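PDB 6TGF: exopolysaccharide biosynthesis protein from Pantoea stewartii subsp. stewartii DC283, which modifies the glycan matrix of bacterial biofilms, probably by hydrolysing exopolysaccharide. Local coordinates for residues 394-400 against 428-434. Numbering follows the deposited sequence.
Sequences DVIQAGW and KVLNLPR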
loop_
_atom_site.group_PDB
_atom_site.type_symbol
_atom_site.label_atom_id
_atom_site.label_comp_id
_atom_site.label_asym_id
_atom_site.label_seq_id
_atom_site.Cartn_x
_atom_site.Cartn_y
_atom_site.Cartn_z
ATOM N N ASP B 394 25.411 6.840 -6.015
ATOM C CA ASP B 394 23.937 7.009 -6.107
ATOM C C ASP B 394 23.277 5.667 -5.778
ATOM O O ASP B 394 23.866 4.624 -6.118
ATOM C CB ASP B 394 23.505 7.499 -7.493
ATOM C CG ASP B 394 23.983 8.897 -7.849
ATOM O OD1 ASP B 394 24.465 9.605 -6.943
ATOM O OD2 ASP B 394 23.864 9.266 -9.033
ATOM N N VAL B 395 22.110 5.691 -5.128
ATOM C CA VAL B 395 21.327 4.469 -4.778
ATOM C C VAL B 395 20.256 4.259 -5.860
ATOM O O VAL B 395 20.468 3.389 -6.726
ATOM C CB VAL B 395 20.746 4.564 -3.353
ATOM C CG1 VAL B 395 19.905 3.349 -2.991
ATOM C CG2 VAL B 395 21.844 4.769 -2.321
ATOM N N ILE B 396 19.170 5.039 -5.836
ATOM C CA ILE B 396 18.075 4.980 -6.851
ATOM C C ILE B 396 18.314 6.094 -7.878
ATOM O O ILE B 396 18.081 7.273 -7.542
ATOM C CB ILE B 396 16.683 5.090 -6.192
ATOM C CG1 ILE B 396 16.558 4.216 -4.940
ATOM C CG2 ILE B 396 15.587 4.784 -7.204
ATOM C CD1 ILE B 396 16.798 2.741 -5.175
ATOM N N GLN B 397 18.769 5.724 -9.079
ATOM C CA GLN B 397 19.072 6.661 -10.194
ATOM C C GLN B 397 18.191 6.304 -11.395
ATOM O O GLN B 397 18.065 5.101 -11.697
ATOM C CB GLN B 397 20.559 6.602 -10.551
ATOM C CG GLN B 397 21.008 7.690 -11.519
ATOM C CD GLN B 397 20.834 7.306 -12.969
ATOM O OE1 GLN B 397 21.163 6.196 -13.382
ATOM N NE2 GLN B 397 20.319 8.233 -13.760
ATOM N N ALA B 398 17.603 7.314 -12.040
ATOM C CA ALA B 398 16.801 7.181 -13.279
ATOM C C ALA B 398 17.040 8.403 -14.173
ATOM O O ALA B 398 16.907 9.538 -13.671
ATOM C CB ALA B 398 15.339 7.014 -12.940
ATOM N N GLY B 399 17.393 8.166 -15.440
ATOM C CA GLY B 399 17.630 9.205 -16.460
ATOM C C GLY B 399 16.791 8.967 -17.702
ATOM O O GLY B 399 15.888 8.108 -17.651
ATOM N N TRP B 400 17.081 9.698 -18.782
ATOM C CA TRP B 400 16.325 9.661 -20.064
ATOM C C TRP B 400 17.299 9.758 -21.244
ATOM O O TRP B 400 18.454 10.170 -21.022
ATOM C CB TRP B 400 15.281 10.784 -20.096
ATOM C CG TRP B 400 15.859 12.140 -19.833
ATOM C CD1 TRP B 400 16.406 12.993 -20.747
ATOM C CD2 TRP B 400 15.966 12.796 -18.557
ATOM N NE1 TRP B 400 16.837 14.137 -20.131
ATOM C CE2 TRP B 400 16.582 14.044 -18.787
ATOM C CE3 TRP B 400 15.601 12.453 -17.251
ATOM C CZ2 TRP B 400 16.837 14.949 -17.757
ATOM C CZ3 TRP B 400 15.854 13.348 -16.233
ATOM C CH2 TRP B 400 16.465 14.576 -16.485
ATOM N N LYS B 428 23.972 10.719 -4.383
ATOM C CA LYS B 428 22.540 11.052 -4.169
ATOM C C LYS B 428 21.770 9.764 -3.868
ATOM O O LYS B 428 21.825 8.843 -4.699
ATOM C CB LYS B 428 21.982 11.764 -5.405
ATOM C CG LYS B 428 22.721 13.040 -5.784
ATOM C CD LYS B 428 22.340 13.603 -7.136
ATOM C CE LYS B 428 23.350 14.609 -7.643
ATOM N NZ LYS B 428 22.766 15.518 -8.657
ATOM N N VAL B 429 21.086 9.703 -2.721
ATOM C CA VAL B 429 20.227 8.546 -2.324
ATOM C C VAL B 429 19.142 8.384 -3.394
ATOM O O VAL B 429 18.934 7.246 -3.855
ATOM C CB VAL B 429 19.631 8.734 -0.913
ATOM C CG1 VAL B 429 18.606 7.662 -0.572
ATOM C CG2 VAL B 429 20.720 8.781 0.151
ATOM N N LEU B 430 18.497 9.490 -3.780
ATOM C CA LEU B 430 17.543 9.567 -4.919
ATOM C C LEU B 430 18.121 10.504 -5.984
ATOM O O LEU B 430 18.187 11.716 -5.725
ATOM C CB LEU B 430 16.184 10.075 -4.421
ATOM C CG LEU B 430 15.612 9.371 -3.191
ATOM C CD1 LEU B 430 14.280 9.988 -2.793
ATOM C CD2 LEU B 430 15.453 7.878 -3.433
ATOM N N ASN B 431 18.543 9.954 -7.125
ATOM C CA ASN B 431 18.959 10.724 -8.329
ATOM C C ASN B 431 17.835 10.604 -9.364
ATOM O O ASN B 431 18.000 9.843 -10.337
ATOM C CB ASN B 431 20.320 10.249 -8.848
ATOM C CG ASN B 431 20.866 11.099 -9.977
ATOM O OD1 ASN B 431 20.223 12.047 -10.424
ATOM N ND2 ASN B 431 22.055 10.763 -10.448
ATOM N N LEU B 432 16.733 11.327 -9.144
ATOM C CA LEU B 432 15.454 11.148 -9.883
ATOM C C LEU B 432 14.905 12.497 -10.345
ATOM O O LEU B 432 13.801 12.882 -9.966
ATOM C CB LEU B 432 14.465 10.429 -8.959
ATOM C CG LEU B 432 14.872 9.024 -8.516
ATOM C CD1 LEU B 432 13.927 8.499 -7.450
ATOM C CD2 LEU B 432 14.919 8.067 -9.697
ATOM N N PRO B 433 15.645 13.249 -11.194
ATOM C CA PRO B 433 15.108 14.461 -11.814
ATOM C C PRO B 433 13.996 14.149 -12.829
ATOM O O PRO B 433 14.013 13.074 -13.405
ATOM C CB PRO B 433 16.323 15.084 -12.520
ATOM C CG PRO B 433 17.255 13.915 -12.768
ATOM C CD PRO B 433 17.036 12.983 -11.594
ATOM N N ARG B 434 13.060 15.088 -13.005
ATOM C CA ARG B 434 11.962 15.024 -14.009
ATOM C C ARG B 434 11.172 13.719 -13.851
ATOM O O ARG B 434 10.967 13.025 -14.866
ATOM C CB ARG B 434 12.529 15.131 -15.428
ATOM C CG ARG B 434 13.271 16.426 -15.717
ATOM C CD ARG B 434 13.583 16.520 -17.196
ATOM N NE ARG B 434 14.351 17.704 -17.550
ATOM C CZ ARG B 434 14.768 17.997 -18.779
ATOM N NH1 ARG B 434 14.496 17.187 -19.790
ATOM N NH2 ARG B 434 15.457 19.104 -18.994
HETATM O O HOH W 1 19.311 11.010 -13.148
HETATM O O HOH W 2 14.387 10.454 -13.396
#
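Ile396 and Gln397 pair in parallel with Leu430 and Asn431, one rung on the next, in a sheet of the tailspike-like parallel beta-helix. Val395, Gln397 and Gly399 also bond through their backbones to strand 373-378 of the preceding turn. Between the two segments, Ile396 N donates to Val429 O (3.0 Å), Ile396 O accepts from Asn431 N, and Ala398 N donates to Asn431 O; Val395 N to Lys428 O extends this ladder back into the corner at Val429. Inside the coil the apolar side chains line up from rung to rung: CD2 of Leu430 lies 4.1 Å from CB of Ile396, the two side chains side by side and pointing the same way. Leu432 crosses Ile396 at a slant and presses CD2 against Ala398 CB, 3.4 Å away, while Leu416 and Trp386, from strands 414-422 and 380-389, pack on Ile396 and Leu430. The other face carries Gln397 and Asn431, and Asp394, just before the strand, grips two donors at once: OD1 takes Lys428 N (2.8 Å), and OD2 takes Asn431 ND2 (2.7 Å) from above the carboxylate plane, which stands nearly perpendicular (88°) to the amide. With CG anti to the backbone N (chi1 -173°), Asn431 runs beside Gln397, its ND2 3.4 Å from Gln397 CG; Gln397 OE1 turns instead to Ser374 on the preceding rung. Beyond the paired strands the chains diverge, and a water donates to both Ala398 O and Pro433 O, bridging the two backbones. At this end Pro433 lies at the edge of the Trp400 ring, its CG 3.8 Å from CZ3, and Arg434, whose NH1 is bonded to Asp409 O, lays its guanidinium almost parallel to the indole (6° between planes). The aliphatic stem makes a CH-pi contact here, Arg434 CD sitting 3.9 Å from the centroid of the six-membered ring of Trp400.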